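Putative superoxide reductase (Thermotoga maritima, PDB 3QZB) probably catalyses the reduction of superoxide to hydrogen peroxide at a mononuclear iron centre, using electrons delivered by rubredoxin. Local coordinates at residues 26-31 with 53-58; 36-41 with 138-143; 42-47 with 112-117. One frame throughout, in Å; residues are numbered along the deposited sequence. Where two conformers were deposited one is given.

How the contacts relate
The three contacts lie in one immunoglobulin-like beta-sandwich, with the iron site far from the C-terminal end of the chain. Contact 1 joins two loops at the metal, and its centre is about 27 Å from that of contact 2 and about 26 Å from that of contact 3. Contacts 2 and 3 are neighbours, their centres about 8 Å apart, and they touch through Val141 and Pro36. Contact 2 belongs to the mixed sheet and contact 3 to the three-stranded antiparallel sheet, so they bring the two sheets together away from the iron, while contact 1 gathers ligand loops. Along the chain contact 3 is nested within contact 2, while the segments of contact 1 alternate with those of both others.

Contact 1 of 3, residues 26-31 with 53-58; sequences KEKHVP and KEIPHP. With FE (Fe (III) ion), chain B.
A chi1 of -172° swings the His57 ring away from its own backbone N, and one of -72° lays that of His29 beside its N, and from these two loops the imidazoles converge on one iron(III) ion. Each donates NE2 to the metal, His29 NE2 and His57 NE2 both lying 2.2 Å from it. The two nitrogens come within 3.0 Å of each other, His29 NE2 to His57 NE2, as neighbouring ligands of the same ion. The ring planes stand 70° apart.

The far side of each ring is tied down by its own loop. His29 ND1 donates to Glu27 OE2 at 2.7 Å, meeting the oxygen from above the carboxylate plane, while the backbone N of His29 reaches the anti lone pair of that same oxygen. Two donors therefore grip Glu27 OE2, which limits rotation of the His29 ring. His57 ND1 gives its hydrogen to the carbonyl of Pro58, in the carbonyl plane.

Lys28 lies along the other loop. Bent at chi3 and chi4, its chain crosses His57 at about a right angle, with CD 3.6 Å from His57 CD2, and CE passes 3.3 Å from the carbonyl O of Pro56. Farther from the iron, Ile55 points its CB toward the other loop and lays CD1 on the backbone of Lys26, 3.5 Å from its C atom. A water donates to the carbonyls of Lys28 and Val30 and accepts a weak bond from Lys53 N, tying the two loops.

His63, Cys127 and His130 complete the four-histidine, one-cysteine centre of superoxide reductases. Trp133 of strand 131-141 stacks on the His29 ring, and Ile65 of strand 65-74 packs against both histidines, so the loops before strands 31-34 and 65-74 meet beside strands 65-74 and 131-141 of the mixed sheet.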
loop_
_atom_site.group_PDB
_atom_site.type_symbol
_atom_site.label_atom_id
_atom_site.label_comp_id
_atom_site.label_asym_id
_atom_site.label_seq_id
_atom_site.Cartn_x
_atom_site.Cartn_y
_atom_site.Cartn_z
ATOM N N LYS A 26 29.006 -0.057 2.920
ATOM C CA LYS A 26 29.223 0.102 4.351
ATOM C C LYS A 26 27.954 -0.091 5.159
ATOM O O LYS A 26 28.041 -0.292 6.351
ATOM C CB LYS A 26 29.764 1.507 4.622
ATOM C CG LYS A 26 31.158 1.704 3.997
ATOM C CD LYS A 26 31.787 3.082 4.181
ATOM C CE LYS A 26 33.196 3.130 3.496
ATOM N NZ LYS A 26 33.879 4.471 3.551
ATOM N N GLU A 27 26.781 -0.005 4.542
ATOM C CA GLU A 27 25.506 0.126 5.241
ATOM C C GLU A 27 24.459 -0.768 4.577
ATOM O O GLU A 27 24.043 -0.507 3.428
ATOM C CB GLU A 27 25.070 1.587 5.263
ATOM C CG GLU A 27 23.667 1.819 5.843
ATOM C CD GLU A 27 23.445 1.217 7.226
ATOM O OE1 GLU A 27 24.085 1.747 8.190
ATOM O OE2 GLU A 27 22.675 0.260 7.315
ATOM N N LYS A 28 24.012 -1.820 5.278
ATOM C CA LYS A 28 23.060 -2.774 4.771
ATOM C C LYS A 28 21.726 -2.140 4.361
ATOM O O LYS A 28 21.031 -2.719 3.527
ATOM C CB LYS A 28 22.805 -3.856 5.805
ATOM C CG LYS A 28 22.135 -3.406 7.080
ATOM C CD LYS A 28 21.842 -4.493 8.089
ATOM C CE LYS A 28 22.989 -5.204 8.634
ATOM N NZ LYS A 28 23.770 -4.250 9.449
ATOM N N HIS A 29 21.322 -1.026 4.961
ATOM C CA HIS A 29 20.013 -0.490 4.713
ATOM C C HIS A 29 19.861 0.275 3.403
ATOM O O HIS A 29 18.727 0.592 3.032
ATOM C CB HIS A 29 19.596 0.425 5.856
ATOM C CG HIS A 29 19.270 -0.275 7.120
ATOM N ND1 HIS A 29 20.151 -0.396 8.177
ATOM C CD2 HIS A 29 18.160 -0.952 7.463
ATOM C CE1 HIS A 29 19.530 -1.090 9.129
ATOM N NE2 HIS A 29 18.336 -1.468 8.707
ATOM N N VAL A 30 20.935 0.563 2.700
ATOM C CA VAL A 30 20.827 1.428 1.522
ATOM C C VAL A 30 20.075 0.677 0.407
ATOM O O VAL A 30 20.463 -0.440 0.012
ATOM C CB VAL A 30 22.206 1.852 1.022
ATOM C CG1 VAL A 30 22.045 2.638 -0.281
ATOM C CG2 VAL A 30 22.965 2.639 2.125
ATOM N N PRO A 31 19.027 1.298 -0.179
ATOM C CA PRO A 31 18.360 0.645 -1.334
ATOM C C PRO A 31 19.209 0.901 -2.573
ATOM O O PRO A 31 19.510 2.055 -2.878
ATOM C CB PRO A 31 16.999 1.324 -1.366
ATOM C CG PRO A 31 17.235 2.693 -0.828
ATOM C CD PRO A 31 18.327 2.520 0.247
ATOM N N LYS A 53 21.917 -5.513 -0.399
ATOM C CA LYS A 53 22.517 -5.907 -1.652
ATOM C C LYS A 53 23.895 -6.580 -1.501
ATOM O O LYS A 53 24.127 -7.678 -1.994
ATOM C CB LYS A 53 22.615 -4.687 -2.578
ATOM C CG LYS A 53 23.306 -4.910 -3.876
ATOM C CD LYS A 53 22.539 -5.847 -4.779
ATOM C CE LYS A 53 23.202 -5.874 -6.176
ATOM N NZ LYS A 53 22.744 -7.009 -7.011
ATOM N N GLU A 54 24.779 -5.888 -0.814
ATOM C CA GLU A 54 26.118 -6.354 -0.518
ATOM C C GLU A 54 26.234 -6.836 0.901
ATOM O O GLU A 54 26.863 -7.856 1.138
ATOM C CB GLU A 54 27.057 -5.210 -0.751
ATOM C CG GLU A 54 27.408 -5.037 -2.205
ATOM C CD GLU A 54 28.719 -5.678 -2.571
ATOM O OE1 GLU A 54 28.878 -6.894 -2.335
ATOM O OE2 GLU A 54 29.605 -4.970 -3.075
ATOM N N ILE A 55 25.686 -6.091 1.847
ATOM C CA ILE A 55 25.690 -6.468 3.253
ATOM C C ILE A 55 24.289 -6.928 3.589
ATOM O O ILE A 55 23.345 -6.151 3.494
ATOM C CB ILE A 55 26.077 -5.311 4.205
ATOM C CG1 ILE A 55 27.451 -4.754 3.825
ATOM C CG2 ILE A 55 26.066 -5.828 5.659
ATOM C CD1 ILE A 55 27.845 -3.518 4.526
ATOM N N PRO A 56 24.117 -8.166 4.020
ATOM C CA PRO A 56 22.790 -8.696 4.215
ATOM C C PRO A 56 22.005 -7.986 5.334
ATOM O O PRO A 56 22.573 -7.520 6.328
ATOM C CB PRO A 56 23.029 -10.146 4.604
ATOM C CG PRO A 56 24.445 -10.419 4.559
ATOM C CD PRO A 56 25.186 -9.205 4.182
ATOM N N HIS A 57 20.687 -7.917 5.128
ATOM C CA HIS A 57 19.796 -7.406 6.152
ATOM C C HIS A 57 18.943 -8.558 6.659
ATOM O O HIS A 57 18.457 -9.370 5.880
ATOM C CB HIS A 57 18.914 -6.255 5.613
ATOM C CG HIS A 57 18.112 -5.554 6.685
ATOM N ND1 HIS A 57 16.968 -6.113 7.226
ATOM C CD2 HIS A 57 18.294 -4.370 7.334
ATOM C CE1 HIS A 57 16.491 -5.313 8.168
ATOM N NE2 HIS A 57 17.268 -4.256 8.267
ATOM N N PRO A 58 18.689 -8.612 7.992
ATOM C CA PRO A 58 17.784 -9.636 8.517
ATOM C C PRO A 58 16.401 -9.648 7.921
ATOM O O PRO A 58 15.908 -8.596 7.416
ATOM C CB PRO A 58 17.724 -9.288 10.018
ATOM C CG PRO A 58 19.012 -8.604 10.303
ATOM C CD PRO A 58 19.282 -7.788 9.056
HETATM FE FE FE B . 16.996 -2.716 9.851
HETATM O O HOH W 1 21.958 -2.447 0.918
#

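Contact 2 of 3, residues 36-41 with 138-143; sequences PEKVKK and KITVEE
Glu142 reaches from just past the end of strand 131-141 across the backbone of residues 38-41. Its CB lies 3.9 Å from Val39 O, and CG comes closer to that oxygen, at 3.6 Å. With CG beside the backbone N (chi1 -71°) and the chain extended beyond it, the carboxylate arrives among lysines: OE1 packs on Lys40 CG, in one of the two conformers of that lysine, and is bridged by a water to Lys41 N, while OE2 forms a salt bridge with Lys38 NZ at 3.1 Å, its hydrogen bond weak. Were this residue an alanine, Lys38 NZ would probably lose its carboxylate mate and the water bridge to Lys41 N would be likely to go.

The two strands pair in parallel. Thr140 N donates to Glu37 O, Val39 N to Thr140 O, and Glu142 N to Val39 O, each at 2.9 Å. On the face opposite Lys38 and Thr140, Val39 meets Val141, CG2 to CG2 at 3.8 Å, while Val39 CG1 meets Ile139 CD1.

Val39 and Ile139 both rest on Val45 of strand 44-51, and Leu115 of strand 103-115 packs on Ile139 and Val141. Short strand 38-39 thus lines the edge of strand 131-141, which is paired also with strand 119-127.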
loop_
_atom_site.group_PDB
_atom_site.type_symbol
_atom_site.label_atom_id
_atom_site.label_comp_id
_atom_site.label_asym_id
_atom_site.label_seq_id
_atom_site.Cartn_x
_atom_site.Cartn_y
_atom_site.Cartn_z
ATOM N N PRO A 36 19.379 0.974 -16.466
ATOM C CA PRO A 36 20.262 1.468 -17.535
ATOM C C PRO A 36 20.524 2.964 -17.429
ATOM O O PRO A 36 19.670 3.728 -16.991
ATOM C CB PRO A 36 19.512 1.145 -18.803
ATOM C CG PRO A 36 18.215 0.693 -18.437
ATOM C CD PRO A 36 18.077 0.517 -16.958
ATOM N N GLU A 37 21.679 3.372 -17.931
ATOM C CA GLU A 37 22.008 4.782 -17.959
ATOM C C GLU A 37 21.138 5.563 -18.963
ATOM O O GLU A 37 20.806 6.731 -18.747
ATOM C CB GLU A 37 23.492 4.943 -18.354
ATOM C CG GLU A 37 23.995 6.307 -18.504
ATOM C CD GLU A 37 25.523 6.370 -18.661
ATOM O OE1 GLU A 37 26.124 5.379 -19.153
ATOM O OE2 GLU A 37 26.091 7.431 -18.313
ATOM N N LYS A 38 20.854 4.927 -20.091
ATOM C CA LYS A 38 20.155 5.617 -21.187
ATOM C C LYS A 38 19.217 4.623 -21.849
ATOM O O LYS A 38 19.559 3.450 -22.014
ATOM C CB LYS A 38 21.167 6.169 -22.199
ATOM C CG LYS A 38 20.533 6.943 -23.381
ATOM C CD LYS A 38 21.636 7.567 -24.267
ATOM C CE LYS A 38 21.973 6.688 -25.515
ATOM N NZ LYS A 38 21.206 6.997 -26.813
ATOM N N VAL A 39 18.020 5.103 -22.208
ATOM C CA VAL A 39 16.979 4.294 -22.805
ATOM C C VAL A 39 16.315 5.045 -23.952
ATOM O O VAL A 39 16.425 6.260 -24.047
ATOM C CB VAL A 39 15.919 3.879 -21.761
ATOM C CG1 VAL A 39 16.591 3.054 -20.643
ATOM C CG2 VAL A 39 15.187 5.086 -21.211
ATOM N N LYS A 40 15.618 4.298 -24.797
ATOM C CA LYS A 40 14.820 4.889 -25.860
ATOM C C LYS A 40 13.509 5.416 -25.305
ATOM O O LYS A 40 12.989 4.961 -24.276
ATOM C CB LYS A 40 14.534 3.859 -26.953
ATOM C CG LYS A 40 15.778 3.317 -27.607
ATOM C CD LYS A 40 15.488 2.200 -28.595
ATOM C CE LYS A 40 16.778 1.745 -29.341
ATOM N NZ LYS A 40 17.896 1.285 -28.464
ATOM N N LYS A 41 12.927 6.366 -26.021
ATOM C CA LYS A 41 11.642 6.916 -25.614
ATOM C C LYS A 41 10.551 5.871 -25.618
ATOM O O LYS A 41 10.360 5.158 -26.578
ATOM C CB LYS A 41 11.283 8.087 -26.559
ATOM C CG LYS A 41 10.093 8.900 -26.135
ATOM C CD LYS A 41 9.763 10.031 -27.117
ATOM C CE LYS A 41 8.438 10.722 -26.793
ATOM N NZ LYS A 41 8.116 11.892 -27.684
ATOM N N LYS A 138 20.484 9.124 -12.037
ATOM C CA LYS A 138 19.998 9.732 -13.265
ATOM C C LYS A 138 19.688 8.682 -14.331
ATOM O O LYS A 138 20.384 7.668 -14.412
ATOM C CB LYS A 138 21.068 10.650 -13.809
ATOM C CG LYS A 138 20.641 11.665 -14.843
ATOM C CD LYS A 138 19.893 12.836 -14.136
ATOM C CE LYS A 138 19.302 13.870 -15.108
ATOM N NZ LYS A 138 18.438 13.226 -16.182
ATOM N N ILE A 139 18.694 8.961 -15.173
ATOM C CA ILE A 139 18.423 8.153 -16.378
ATOM C C ILE A 139 18.166 9.138 -17.519
ATOM O O ILE A 139 17.414 10.106 -17.391
ATOM C CB ILE A 139 17.315 7.110 -16.174
ATOM C CG1 ILE A 139 17.214 6.169 -17.375
ATOM C CG2 ILE A 139 16.001 7.807 -15.777
ATOM C CD1 ILE A 139 16.426 4.890 -17.075
ATOM N N THR A 140 18.818 8.844 -18.645
ATOM C CA THR A 140 18.678 9.689 -19.844
ATOM C C THR A 140 17.744 8.949 -20.805
ATOM O O THR A 140 17.884 7.732 -21.042
ATOM C CB THR A 140 20.042 9.886 -20.491
ATOM O OG1 THR A 140 20.887 10.595 -19.574
ATOM C CG2 THR A 140 19.933 10.680 -21.784
ATOM N N VAL A 141 16.784 9.668 -21.378
ATOM C CA VAL A 141 15.825 9.118 -22.311
ATOM C C VAL A 141 16.033 9.838 -23.643
ATOM O O VAL A 141 16.109 11.071 -23.689
ATOM C CB VAL A 141 14.391 9.327 -21.799
ATOM C CG1 VAL A 141 13.389 8.764 -22.781
ATOM C CG2 VAL A 141 14.245 8.672 -20.390
ATOM N N GLU A 142 16.099 9.099 -24.716
ATOM C CA GLU A 142 16.185 9.667 -26.062
ATOM C C GLU A 142 15.040 10.621 -26.306
ATOM O O GLU A 142 13.909 10.412 -25.860
ATOM C CB GLU A 142 16.175 8.579 -27.119
ATOM C CG GLU A 142 17.439 7.758 -27.178
ATOM C CD GLU A 142 17.544 6.753 -28.269
ATOM O OE1 GLU A 142 16.535 6.490 -28.949
ATOM O OE2 GLU A 142 18.638 6.166 -28.395
ATOM N N GLU A 143 15.321 11.696 -27.005
ATOM C CA GLU A 143 14.331 12.729 -27.295
ATOM C C GLU A 143 13.505 12.452 -28.531
ATOM O O GLU A 143 13.915 11.664 -29.376
ATOM C CB GLU A 143 15.012 14.062 -27.405
ATOM C CG GLU A 143 15.722 14.479 -26.133
ATOM C CD GLU A 143 16.429 15.845 -26.363
ATOM O OE1 GLU A 143 15.798 16.794 -26.348
ATOM O OE2 GLU A 143 17.625 15.973 -26.654
ATOM O OXT GLU A 143 12.428 13.096 -28.612
HETATM O O HOH W 2 19.721 4.916 -14.496
HETATM O O HOH W 3 21.748 8.987 -17.383
HETATM O O HOH W 4 19.264 3.730 -29.112
HETATM O O HOH W 5 13.822 6.926 -28.790
HETATM O O HOH W 6 10.231 13.635 -27.081
#

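Contact 3 of 3, residues 42-47 with 112-117; sequences DEKVQI and VVKLNR
Val112 and Gln46 face each other as a non-hydrogen-bonded antiparallel pair, their side chains side by side and pointing the same way. Gln46 starts with CG beside its backbone N and bends at chi2 (-68°), which folds the amide back over the valine and puts OE1 3.5 Å from Val112 CG2. The other methyl of the valine, CG1, stands anti to its backbone N (chi1 176°) and lies 3.8 Å from Lys44 CB.

Lys44 and Lys114 also run alongside each other, both extended beyond CG. Their CE atoms touch at 3.8 Å, yet the ammonium groups stay farther apart, and Lys114 also packs on Glu106 of the second subunit. Lys114 CG packs 3.4 Å from Asp42 O on the way.

The other face is apolar. Val113 places CG2 between its backbone N and carbonyl carbon, from where this one methyl meets Val45 CB and Ile47 CD1, the latter at 3.8 Å. Behind the side chains, Val45 and Val113 form a hydrogen-bonded pair, Val45 N to Val113 O at 2.8 Å and Val113 N returning to Val45 O.

In the loop before strand 44-51, Asp42 N donates to Leu115 O at 2.8 Å. In one of its two conformers the Asp42 carboxylate swings back toward Asn116, its plane 63° from that of the amide, and a water bridges OD1 to Asn116 ND2. That ND2 also donates to the carbonyl of Gly101 in the second subunit.

Strand 44-51 is the middle strand of this antiparallel sheet, with strand 31-34 on its other edge. Residues 112-115 pair in turn with an antiparallel strand of the second subunit, carrying the sheet across the interface, while Val45 and Leu115 pack on Ile139 of strand 131-141 in the facing sheet.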
loop_
_atom_site.group_PDB
_atom_site.type_symbol
_atom_site.label_atom_id
_atom_site.label_comp_id
_atom_site.label_asym_id
_atom_site.label_seq_id
_atom_site.Cartn_x
_atom_site.Cartn_y
_atom_site.Cartn_z
ATOM N N ASP A 42 9.854 5.771 -24.499
ATOM C CA ASP A 42 8.694 4.876 -24.351
ATOM C C ASP A 42 9.041 3.379 -24.291
ATOM O O ASP A 42 8.150 2.540 -24.154
ATOM C CB ASP A 42 7.578 5.133 -25.390
ATOM C CG ASP A 42 7.139 6.594 -25.471
ATOM O OD1 ASP A 42 7.019 7.256 -24.443
ATOM O OD2 ASP A 42 6.897 7.058 -26.620
ATOM N N GLU A 43 10.317 3.020 -24.310
ATOM C CA GLU A 43 10.643 1.613 -24.221
ATOM C C GLU A 43 10.519 1.113 -22.767
ATOM O O GLU A 43 10.693 1.876 -21.821
ATOM C CB GLU A 43 11.941 1.261 -24.873
ATOM C CG GLU A 43 13.114 1.574 -24.110
ATOM C CD GLU A 43 14.447 0.833 -24.594
ATOM O OE1 GLU A 43 14.441 -0.300 -25.149
ATOM O OE2 GLU A 43 15.455 1.489 -24.479
ATOM N N LYS A 44 10.254 -0.163 -22.631
ATOM C CA LYS A 44 10.152 -0.735 -21.302
ATOM C C LYS A 44 11.544 -0.819 -20.678
ATOM O O LYS A 44 12.492 -1.265 -21.326
ATOM C CB LYS A 44 9.579 -2.143 -21.382
ATOM C CG LYS A 44 8.147 -2.162 -21.719
ATOM C CD LYS A 44 7.517 -3.557 -21.853
ATOM C CE LYS A 44 6.083 -3.430 -22.155
ATOM N NZ LYS A 44 5.312 -4.750 -22.241
ATOM N N VAL A 45 11.640 -0.356 -19.446
ATOM C CA VAL A 45 12.884 -0.224 -18.691
ATOM C C VAL A 45 12.716 -1.061 -17.412
ATOM O O VAL A 45 11.801 -0.835 -16.650
ATOM C CB VAL A 45 13.187 1.254 -18.308
ATOM C CG1 VAL A 45 14.508 1.349 -17.523
ATOM C CG2 VAL A 45 13.171 2.187 -19.500
ATOM N N GLN A 46 13.657 -1.971 -17.169
ATOM C CA GLN A 46 13.721 -2.717 -15.924
ATOM C C GLN A 46 14.468 -1.911 -14.876
ATOM O O GLN A 46 15.601 -1.507 -15.098
ATOM C CB GLN A 46 14.470 -4.010 -16.142
ATOM C CG GLN A 46 14.093 -4.856 -17.297
ATOM C CD GLN A 46 12.756 -5.448 -17.152
ATOM O OE1 GLN A 46 11.881 -5.292 -18.060
ATOM N NE2 GLN A 46 12.525 -6.165 -16.083
ATOM N N ILE A 47 13.837 -1.696 -13.728
ATOM C CA ILE A 47 14.468 -1.120 -12.562
ATOM C C ILE A 47 14.410 -2.130 -11.422
ATOM O O ILE A 47 13.351 -2.578 -11.014
ATOM C CB ILE A 47 13.774 0.183 -12.122
ATOM C CG1 ILE A 47 13.750 1.220 -13.244
ATOM C CG2 ILE A 47 14.436 0.750 -10.867
ATOM C CD1 ILE A 47 12.872 2.464 -12.897
ATOM N N VAL A 112 8.880 -2.264 -13.915
ATOM C CA VAL A 112 9.089 -1.943 -15.313
ATOM C C VAL A 112 8.351 -0.620 -15.592
ATOM O O VAL A 112 7.181 -0.479 -15.257
ATOM C CB VAL A 112 8.550 -3.039 -16.221
ATOM C CG1 VAL A 112 8.701 -2.641 -17.693
ATOM C CG2 VAL A 112 9.242 -4.353 -15.942
ATOM N N VAL A 113 9.076 0.311 -16.173
ATOM C CA VAL A 113 8.508 1.637 -16.509
ATOM C C VAL A 113 8.729 1.919 -18.002
ATOM O O VAL A 113 9.540 1.289 -18.663
ATOM C CB VAL A 113 9.140 2.776 -15.704
ATOM C CG1 VAL A 113 8.808 2.614 -14.208
ATOM C CG2 VAL A 113 10.640 2.910 -15.913
ATOM N N LYS A 114 7.912 2.836 -18.505
ATOM C CA LYS A 114 8.128 3.452 -19.820
ATOM C C LYS A 114 8.294 4.934 -19.556
ATOM O O LYS A 114 7.417 5.555 -18.950
ATOM C CB LYS A 114 6.963 3.182 -20.729
ATOM C CG LYS A 114 6.758 1.763 -21.129
ATOM C CD LYS A 114 5.539 1.602 -21.975
ATOM C CE LYS A 114 5.295 0.221 -22.524
ATOM N NZ LYS A 114 4.148 0.267 -23.495
ATOM N N LEU A 115 9.426 5.492 -19.987
ATOM C CA LEU A 115 9.746 6.887 -19.762
ATOM C C LEU A 115 9.750 7.656 -21.082
ATOM O O LEU A 115 10.228 7.156 -22.099
ATOM C CB LEU A 115 11.121 7.080 -19.113
ATOM C CG LEU A 115 11.340 6.340 -17.810
ATOM C CD1 LEU A 115 12.788 6.406 -17.407
ATOM C CD2 LEU A 115 10.390 6.817 -16.738
ATOM N N ASN A 116 9.276 8.892 -21.058
ATOM C CA ASN A 116 9.419 9.676 -22.262
ATOM C C ASN A 116 10.139 10.956 -22.136
ATOM O O ASN A 116 10.295 11.662 -23.138
ATOM C CB ASN A 116 8.113 9.764 -22.991
ATOM C CG ASN A 116 7.125 10.483 -22.192
ATOM O OD1 ASN A 116 7.196 11.694 -22.063
ATOM N ND2 ASN A 116 6.181 9.755 -21.631
ATOM N N ARG A 117 10.689 11.220 -20.954
ATOM C CA ARG A 117 11.612 12.297 -20.752
ATOM C C ARG A 117 12.675 11.881 -19.742
ATOM O O ARG A 117 12.392 11.108 -18.841
ATOM C CB ARG A 117 10.911 13.598 -20.220
ATOM C CG ARG A 117 9.630 14.049 -20.957
ATOM C CD ARG A 117 9.286 15.517 -20.793
ATOM N NE ARG A 117 9.037 15.953 -19.421
ATOM C CZ ARG A 117 7.840 16.081 -18.850
ATOM N NH1 ARG A 117 6.721 15.583 -19.373
ATOM N NH2 ARG A 117 7.790 16.719 -17.723
HETATM O O HOH W 7 6.496 6.804 -21.763
HETATM O O HOH W 8 6.601 0.885 -25.695
HETATM O O HOH W 9 11.593 4.383 -21.469
#